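Hypothetical protein (Ruminococcus gnavus, PDB 4QAN) is of unknown function but has a cystatin-like fold, divergent within the NTF2-like superfamily, and can bind a magnesium ion. Local coordinates at residues E27-K39 with E111-K123. Residues are numbered along the deposited sequence; the frame is centred on the assembly and turned at random.
Sequences EEEAVLYMLSALK and EIETLEVLEIAEK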
ATOM      1  N   GLU A  27     -16.788  11.394  15.167  1.00 71.84           N
ATOM      2  CA  GLU A  27     -16.536  11.242  13.731  1.00 67.40           C
ATOM      3  C   GLU A  27     -16.532  12.598  12.991  1.00 63.99           C
ATOM      4  O   GLU A  27     -15.842  12.752  11.984  1.00 57.28           O
ATOM      5  CB  GLU A  27     -17.503  10.229  13.075  1.00 68.24           C
ATOM      6  CG  GLU A  27     -18.959  10.661  12.925  1.00 72.08           C
ATOM      7  CD  GLU A  27     -19.913   9.889  13.821  1.00 78.95           C
ATOM      8  OE1 GLU A  27     -19.733   9.920  15.060  1.00 82.94           O
ATOM      9  OE2 GLU A  27     -20.857   9.266  13.283  1.00 79.74           O
ATOM     10  N   GLU A  28     -17.267  13.585  13.498  1.00 62.52           N
ATOM     11  CA  GLU A  28     -17.309  14.897  12.845  1.00 63.32           C
ATOM     12  C   GLU A  28     -15.919  15.548  12.817  1.00 60.85           C
ATOM     13  O   GLU A  28     -15.506  16.094  11.793  1.00 59.94           O
ATOM     14  CB  GLU A  28     -18.336  15.831  13.515  1.00 67.12           C
ATOM     15  CG  GLU A  28     -18.728  17.009  12.632  1.00 68.65           C
ATOM     16  CD  GLU A  28     -19.842  17.859  13.218  1.00 75.21           C
ATOM     17  OE1 GLU A  28     -19.621  18.499  14.269  1.00 79.25           O
ATOM     18  OE2 GLU A  28     -20.938  17.903  12.616  1.00 76.26           O
ATOM     19  N   GLU A  29     -15.202  15.462  13.936  1.00 60.59           N
ATOM     20  CA  GLU A  29     -13.859  16.039  14.058  1.00 60.33           C
ATOM     21  C   GLU A  29     -12.944  15.443  13.014  1.00 55.36           C
ATOM     22  O   GLU A  29     -12.250  16.166  12.310  1.00 55.22           O
ATOM     23  CB  GLU A  29     -13.250  15.745  15.427  1.00 63.50           C
ATOM     24  CG  GLU A  29     -14.012  16.292  16.621  1.00 70.20           C
ATOM     25  CD  GLU A  29     -13.495  15.706  17.926  1.00 76.62           C
ATOM     26  OE1 GLU A  29     -12.475  14.970  17.877  1.00 74.71           O
ATOM     27  OE2 GLU A  29     -14.099  15.978  18.992  1.00 73.21           O
ATOM     28  N   ALA A  30     -12.952  14.115  12.935  1.00 51.85           N
ATOM     29  CA  ALA A  30     -12.156  13.376  11.952  1.00 48.24           C
ATOM     30  C   ALA A  30     -12.460  13.819  10.513  1.00 47.11           C
ATOM     31  O   ALA A  30     -11.553  13.944   9.687  1.00 45.99           O
ATOM     32  CB  ALA A  30     -12.401  11.885  12.108  1.00 46.42           C
ATOM     33  N   VAL A  31     -13.735  14.073  10.226  1.00 48.58           N
ATOM     34  CA  VAL A  31     -14.156  14.527   8.904  1.00 47.58           C
ATOM     35  C   VAL A  31     -13.596  15.914   8.609  1.00 49.16           C
ATOM     36  O   VAL A  31     -13.063  16.150   7.519  1.00 47.81           O
ATOM     37  CB  VAL A  31     -15.690  14.572   8.781  1.00 49.89           C
ATOM     38  CG1 VAL A  31     -16.120  15.262   7.486  1.00 50.00           C
ATOM     39  CG2 VAL A  31     -16.269  13.169   8.864  1.00 50.06           C
ATOM     40  N   LEU A  32     -13.726  16.818   9.582  1.00 50.33           N
ATOM     41  CA  LEU A  32     -13.262  18.189   9.427  1.00 53.11           C
ATOM     42  C   LEU A  32     -11.752  18.235   9.287  1.00 51.31           C
ATOM     43  O   LEU A  32     -11.231  18.895   8.387  1.00 52.21           O
ATOM     44  CB  LEU A  32     -13.695  19.053  10.616  1.00 55.86           C
ATOM     45  CG  LEU A  32     -15.190  19.360  10.727  1.00 59.31           C
ATOM     46  CD1 LEU A  32     -15.496  20.121  12.016  1.00 60.28           C
ATOM     47  CD2 LEU A  32     -15.666  20.143   9.508  1.00 60.60           C
ATOM     48  N   TYR A  33     -11.055  17.530  10.178  1.00 50.38           N
ATOM     49  CA  TYR A  33      -9.608  17.389  10.099  1.00 47.10           C
ATOM     50  C   TYR A  33      -9.231  17.044   8.668  1.00 46.80           C
ATOM     51  O   TYR A  33      -8.336  17.657   8.093  1.00 50.74           O
ATOM     52  CB  TYR A  33      -9.123  16.297  11.065  1.00 46.36           C
ATOM     53  CG  TYR A  33      -7.634  15.981  10.980  1.00 45.16           C
ATOM     54  CD1 TYR A  33      -7.163  14.933  10.195  1.00 40.86           C
ATOM     55  CD2 TYR A  33      -6.693  16.728  11.697  1.00 46.38           C
ATOM     56  CE1 TYR A  33      -5.805  14.645  10.131  1.00 39.66           C
ATOM     57  CE2 TYR A  33      -5.328  16.442  11.624  1.00 42.78           C
ATOM     58  CZ  TYR A  33      -4.891  15.404  10.842  1.00 40.85           C
ATOM     59  OH  TYR A  33      -3.531  15.132  10.768  1.00 39.40           O
HETATM   60  N   MSE A  34      -9.930  16.083   8.082  1.00 44.36           N
HETATM   61  CA  MSE A  34      -9.612  15.662   6.714  1.00 44.31           C
HETATM   62  C   MSE A  34      -9.953  16.762   5.750  1.00 44.88           C
HETATM   63  O   MSE A  34      -9.212  17.006   4.804  1.00 46.01           O
HETATM   64  CB  MSE A  34     -10.317  14.351   6.396  1.00 42.79           C
HETATM   65  CG  MSE A  34      -9.980  13.792   5.022  1.00 41.26           C
HETATM   66 SE   MSE A  34      -8.082  13.317   4.939  0.75 37.60          SE
HETATM   67  CE  MSE A  34      -8.079  11.773   6.156  1.00 41.10           C
ATOM     68  N   LEU A  35     -11.068  17.442   5.976  1.00 47.01           N
ATOM     69  CA  LEU A  35     -11.459  18.555   5.118  1.00 49.64           C
ATOM     70  C   LEU A  35     -10.444  19.703   5.165  1.00 52.37           C
ATOM     71  O   LEU A  35     -10.091  20.273   4.127  1.00 52.59           O
ATOM     72  CB  LEU A  35     -12.843  19.057   5.502  1.00 52.95           C
ATOM     73  CG  LEU A  35     -13.987  18.094   5.186  1.00 52.78           C
ATOM     74  CD1 LEU A  35     -15.260  18.559   5.875  1.00 52.96           C
ATOM     75  CD2 LEU A  35     -14.207  17.982   3.689  1.00 52.13           C
ATOM     76  N   SER A  36      -9.979  20.043   6.365  1.00 53.59           N
ATOM     77  CA  SER A  36      -8.905  21.031   6.521  1.00 52.23           C
ATOM     78  C   SER A  36      -7.639  20.638   5.755  1.00 48.66           C
ATOM     79  O   SER A  36      -7.032  21.462   5.069  1.00 45.82           O
ATOM     80  CB  SER A  36      -8.536  21.197   7.987  1.00 53.98           C
ATOM     81  OG  SER A  36      -7.363  21.972   8.084  1.00 55.08           O
ATOM     82  N   ALA A  37      -7.231  19.383   5.905  1.00 45.82           N
ATOM     83  CA  ALA A  37      -6.053  18.885   5.208  1.00 44.54           C
ATOM     84  C   ALA A  37      -6.181  19.172   3.722  1.00 43.97           C
ATOM     85  O   ALA A  37      -5.264  19.730   3.123  1.00 43.40           O
ATOM     86  CB  ALA A  37      -5.875  17.397   5.445  1.00 44.60           C
ATOM     87  N   LEU A  38      -7.329  18.800   3.148  1.00 45.72           N
ATOM     88  CA  LEU A  38      -7.608  19.030   1.731  1.00 48.75           C
ATOM     89  C   LEU A  38      -7.595  20.512   1.399  1.00 50.97           C
ATOM     90  O   LEU A  38      -7.085  20.912   0.360  1.00 51.87           O
ATOM     91  CB  LEU A  38      -8.959  18.431   1.338  1.00 48.96           C
ATOM     92  CG  LEU A  38      -9.005  16.900   1.318  1.00 46.38           C
ATOM     93  CD1 LEU A  38     -10.410  16.382   1.553  1.00 47.10           C
ATOM     94  CD2 LEU A  38      -8.458  16.346   0.009  1.00 47.29           C
ATOM     95  N   LYS A  39      -8.157  21.321   2.282  1.00 54.78           N
ATOM     96  CA  LYS A  39      -8.177  22.766   2.080  1.00 60.44           C
ATOM     97  C   LYS A  39      -6.759  23.324   1.988  1.00 60.80           C
ATOM     98  O   LYS A  39      -6.485  24.185   1.151  1.00 61.46           O
ATOM     99  CB  LYS A  39      -8.926  23.447   3.227  1.00 63.66           C
ATOM    100  CG  LYS A  39      -9.152  24.939   3.049  1.00 67.64           C
ATOM    101  CD  LYS A  39      -9.816  25.518   4.289  1.00 70.73           C
ATOM    102  CE  LYS A  39     -10.149  26.984   4.122  1.00 73.70           C
ATOM    103  NZ  LYS A  39     -11.097  27.187   2.994  1.00 76.41           N
ATOM    104  N   GLU A 111     -10.528  24.704  -7.164  1.00 74.78           N
ATOM    105  CA  GLU A 111     -10.399  25.683  -6.080  1.00 75.09           C
ATOM    106  C   GLU A 111     -10.796  25.042  -4.754  1.00 71.99           C
ATOM    107  O   GLU A 111     -11.616  25.583  -4.014  1.00 71.86           O
ATOM    108  CB  GLU A 111     -11.274  26.917  -6.336  1.00 79.00           C
ATOM    109  CG  GLU A 111     -11.071  27.590  -7.683  1.00 84.84           C
ATOM    110  CD  GLU A 111     -11.962  28.814  -7.849  1.00 95.66           C
ATOM    111  OE1 GLU A 111     -13.204  28.678  -7.757  1.00 90.17           O
ATOM    112  OE2 GLU A 111     -11.419  29.918  -8.070  1.00105.08           O
ATOM    113  N   ILE A 112     -10.229  23.867  -4.475  1.00 71.09           N
ATOM    114  CA  ILE A 112     -10.466  23.182  -3.201  1.00 65.37           C
ATOM    115  C   ILE A 112      -9.878  24.011  -2.047  1.00 64.71           C
ATOM    116  O   ILE A 112     -10.320  23.903  -0.913  1.00 63.51           O
ATOM    117  CB  ILE A 112      -9.955  21.710  -3.218  1.00 64.39           C
ATOM    118  CG1 ILE A 112     -10.278  21.010  -1.895  1.00 62.86           C
ATOM    119  CG2 ILE A 112      -8.454  21.613  -3.509  1.00 61.81           C
ATOM    120  CD1 ILE A 112     -10.402  19.512  -2.020  1.00 63.45           C
ATOM    121  N   GLU A 113      -8.917  24.873  -2.368  1.00 67.93           N
ATOM    122  CA  GLU A 113      -8.349  25.839  -1.418  1.00 75.16           C
ATOM    123  C   GLU A 113      -9.397  26.748  -0.767  1.00 76.08           C
ATOM    124  O   GLU A 113      -9.270  27.109   0.409  1.00 76.22           O
ATOM    125  CB  GLU A 113      -7.299  26.720  -2.116  1.00 80.15           C
ATOM    126  CG  GLU A 113      -5.996  26.001  -2.459  1.00 87.34           C
ATOM    127  CD  GLU A 113      -6.096  25.065  -3.660  1.00 92.62           C
ATOM    128  OE1 GLU A 113      -7.067  25.185  -4.448  1.00 98.06           O
ATOM    129  OE2 GLU A 113      -5.194  24.204  -3.816  1.00 81.85           O
ATOM    130  N   THR A 114     -10.427  27.112  -1.527  1.00 73.38           N
ATOM    131  CA  THR A 114     -11.451  28.055  -1.057  1.00 72.37           C
ATOM    132  C   THR A 114     -12.659  27.373  -0.385  1.00 71.43           C
ATOM    133  O   THR A 114     -13.758  27.931  -0.360  1.00 68.60           O
ATOM    134  CB  THR A 114     -11.954  28.919  -2.231  1.00 73.37           C
ATOM    135  OG1 THR A 114     -12.535  28.071  -3.235  1.00 72.57           O
ATOM    136  CG2 THR A 114     -10.801  29.719  -2.837  1.00 72.51           C
ATOM    137  N   LEU A 115     -12.431  26.194   0.194  1.00 67.19           N
ATOM    138  CA  LEU A 115     -13.501  25.300   0.645  1.00 67.02           C
ATOM    139  C   LEU A 115     -14.223  25.778   1.917  1.00 68.92           C
ATOM    140  O   LEU A 115     -13.585  26.170   2.891  1.00 68.47           O
ATOM    141  CB  LEU A 115     -12.908  23.901   0.852  1.00 67.20           C
ATOM    142  CG  LEU A 115     -13.689  22.770   1.524  1.00 68.54           C
ATOM    143  CD1 LEU A 115     -13.136  21.441   1.032  1.00 67.27           C
ATOM    144  CD2 LEU A 115     -13.631  22.838   3.050  1.00 69.40           C
ATOM    145  N   GLU A 116     -15.554  25.728   1.898  1.00 68.73           N
ATOM    146  CA  GLU A 116     -16.366  26.053   3.065  1.00 72.84           C
ATOM    147  C   GLU A 116     -17.275  24.875   3.397  1.00 71.53           C
ATOM    148  O   GLU A 116     -17.956  24.357   2.520  1.00 72.34           O
ATOM    149  CB  GLU A 116     -17.242  27.280   2.793  1.00 77.24           C
ATOM    150  CG  GLU A 116     -16.514  28.610   2.753  1.00 80.53           C
ATOM    151  CD  GLU A 116     -17.462  29.778   2.509  1.00 86.28           C
ATOM    152  OE1 GLU A 116     -18.401  29.984   3.313  1.00 87.34           O
ATOM    153  OE2 GLU A 116     -17.269  30.498   1.506  1.00 88.28           O
ATOM    154  N   VAL A 117     -17.317  24.493   4.670  1.00 71.49           N
ATOM    155  CA  VAL A 117     -18.128  23.361   5.119  1.00 70.04           C
ATOM    156  C   VAL A 117     -19.559  23.786   5.439  1.00 72.08           C
ATOM    157  O   VAL A 117     -19.816  24.421   6.460  1.00 74.16           O
ATOM    158  CB  VAL A 117     -17.503  22.688   6.359  1.00 69.44           C
ATOM    159  CG1 VAL A 117     -18.320  21.469   6.774  1.00 69.44           C
ATOM    160  CG2 VAL A 117     -16.059  22.295   6.068  1.00 64.57           C
ATOM    161  N   LEU A 118     -20.495  23.412   4.573  1.00 72.77           N
ATOM    162  CA  LEU A 118     -21.895  23.819   4.728  1.00 73.98           C
ATOM    163  C   LEU A 118     -22.627  22.909   5.704  1.00 74.79           C
ATOM    164  O   LEU A 118     -23.353  23.377   6.580  1.00 78.60           O
ATOM    165  CB  LEU A 118     -22.611  23.800   3.380  1.00 73.94           C
ATOM    166  CG  LEU A 118     -21.914  24.552   2.245  1.00 75.26           C
ATOM    167  CD1 LEU A 118     -22.703  24.385   0.956  1.00 78.18           C
ATOM    168  CD2 LEU A 118     -21.718  26.023   2.577  1.00 75.56           C
ATOM    169  N   GLU A 119     -22.437  21.604   5.539  1.00 74.01           N
ATOM    170  CA  GLU A 119     -23.054  20.618   6.414  1.00 72.83           C
ATOM    171  C   GLU A 119     -22.329  19.282   6.338  1.00 71.06           C
ATOM    172  O   GLU A 119     -21.739  18.934   5.319  1.00 69.27           O
ATOM    173  CB  GLU A 119     -24.524  20.435   6.033  1.00 74.76           C
ATOM    174  CG  GLU A 119     -25.234  19.287   6.738  1.00 74.78           C
ATOM    175  CD  GLU A 119     -26.736  19.324   6.555  1.00 77.83           C
ATOM    176  OE1 GLU A 119     -27.223  20.112   5.712  1.00 78.51           O
ATOM    177  OE2 GLU A 119     -27.432  18.561   7.257  1.00 78.76           O
ATOM    178  N   ILE A 120     -22.380  18.549   7.443  1.00 72.83           N
ATOM    179  CA  ILE A 120     -21.925  17.171   7.503  1.00 70.72           C
ATOM    180  C   ILE A 120     -23.114  16.369   8.007  1.00 71.74           C
ATOM    181  O   ILE A 120     -23.565  16.588   9.130  1.00 72.64           O
ATOM    182  CB  ILE A 120     -20.738  17.017   8.478  1.00 71.38           C
ATOM    183  CG1 ILE A 120     -19.515  17.763   7.945  1.00 70.98           C
ATOM    184  CG2 ILE A 120     -20.391  15.549   8.688  1.00 71.62           C
ATOM    185  CD1 ILE A 120     -18.391  17.886   8.950  1.00 72.19           C
ATOM    186  N   ALA A 121     -23.625  15.456   7.183  1.00 71.03           N
ATOM    187  CA  ALA A 121     -24.819  14.683   7.536  1.00 72.77           C
ATOM    188  C   ALA A 121     -24.508  13.195   7.638  1.00 70.77           C
ATOM    189  O   ALA A 121     -23.760  12.671   6.827  1.00 69.91           O
ATOM    190  CB  ALA A 121     -25.916  14.924   6.513  1.00 73.00           C
ATOM    191  N   GLU A 122     -25.089  12.524   8.633  1.00 74.39           N
ATOM    192  CA  GLU A 122     -24.915  11.082   8.811  1.00 78.71           C
ATOM    193  C   GLU A 122     -25.887  10.315   7.930  1.00 78.95           C
ATOM    194  O   GLU A 122     -27.080  10.345   8.173  1.00 82.26           O
ATOM    195  CB  GLU A 122     -25.131  10.671  10.276  1.00 88.23           C
ATOM    196  CG  GLU A 122     -23.981  11.036  11.208  1.00 94.89           C
ATOM    197  CD  GLU A 122     -24.079  10.374  12.575  1.00 99.97           C
ATOM    198  OE1 GLU A 122     -24.463   9.184  12.654  1.00102.27           O
ATOM    199  OE2 GLU A 122     -23.751  11.047  13.575  1.00103.57           O
ATOM    200  N   LYS A 123     -25.374   9.616   6.921  1.00 80.12           N
ATOM    201  CA  LYS A 123     -26.222   8.838   6.006  1.00 87.12           C
ATOM    202  C   LYS A 123     -27.028   7.779   6.775  1.00 92.44           C
ATOM    203  O   LYS A 123     -26.546   7.231   7.764  1.00 96.55           O
ATOM    204  CB  LYS A 123     -25.370   8.180   4.915  1.00 85.25           C
ATOM    205  CG  LYS A 123     -26.011   8.197   3.542  1.00 90.57           C
ATOM    206  CD  LYS A 123     -25.086   7.626   2.482  1.00 92.04           C
ATOM    207  CE  LYS A 123     -25.110   6.108   2.501  1.00 95.41           C
ATOM    208  NZ  LYS A 123     -24.238   5.524   1.448  1.00 93.31           N
TER
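Leu-32 and Ile-120 meet where helix 27-39 packs lengthwise against strand 116-122 of an antiparallel sheet, the helix-on-sheet layering of a cystatin-like, NTF2-like fold. The two axes run roughly antiparallel, at 148°, and come within 10.2 Å. The tight part of the interface centres on the methyl CD1 of Ile-120. With CG1 anti to the carbonyl carbon, Ile-120 points this methyl at the helix side chains, where Leu-32 CD2 lies 3.6 Å from Ile-120 CD1. Val-31 CG1 comes tip to tip with the same methyl, and the CG methylene of Glu-28 borders it. About one helical turn on, Leu-35 meets Val-117, three residues earlier in the strand, with Val-117 CG2 lying 3.8 Å from Leu-35 CD1 as the two side chains cross at a slant. Ile-146 of strand 140-150, touching both Val-31 and Leu-35, carries the packing farther into the sheet.

Polar groups gather at the more open ends. At the start of the helix, the carboxylates of Glu-27 and Glu-122 approach without bonding, their planes moderately inclined; Glu-27 OE2 is hydrogen-bonded to Ser-142, which probably eases the like-charge contact. The carboxylate of Glu-28 forms a salt bridge with Lys-197. At the other end, where Leu-38 CB rests on Ile-112 CD1, Lys-39 stretches over the turn that precedes the strand, extended to CE and bent at its last torsion (chi4 61°), which brings NZ to two backbone carbonyls. A methionine in its place would probably leave both carbonyl oxygens without this donor and weaken the tie between turn and helix. Of the two bonds the shorter is Lys-39 NZ to Leu-115 O, 2.7 Å, whereas Lys-39 NZ to Glu-113 O measures 3.2 Å, with the donor tilted 31° from that carbonyl's plane.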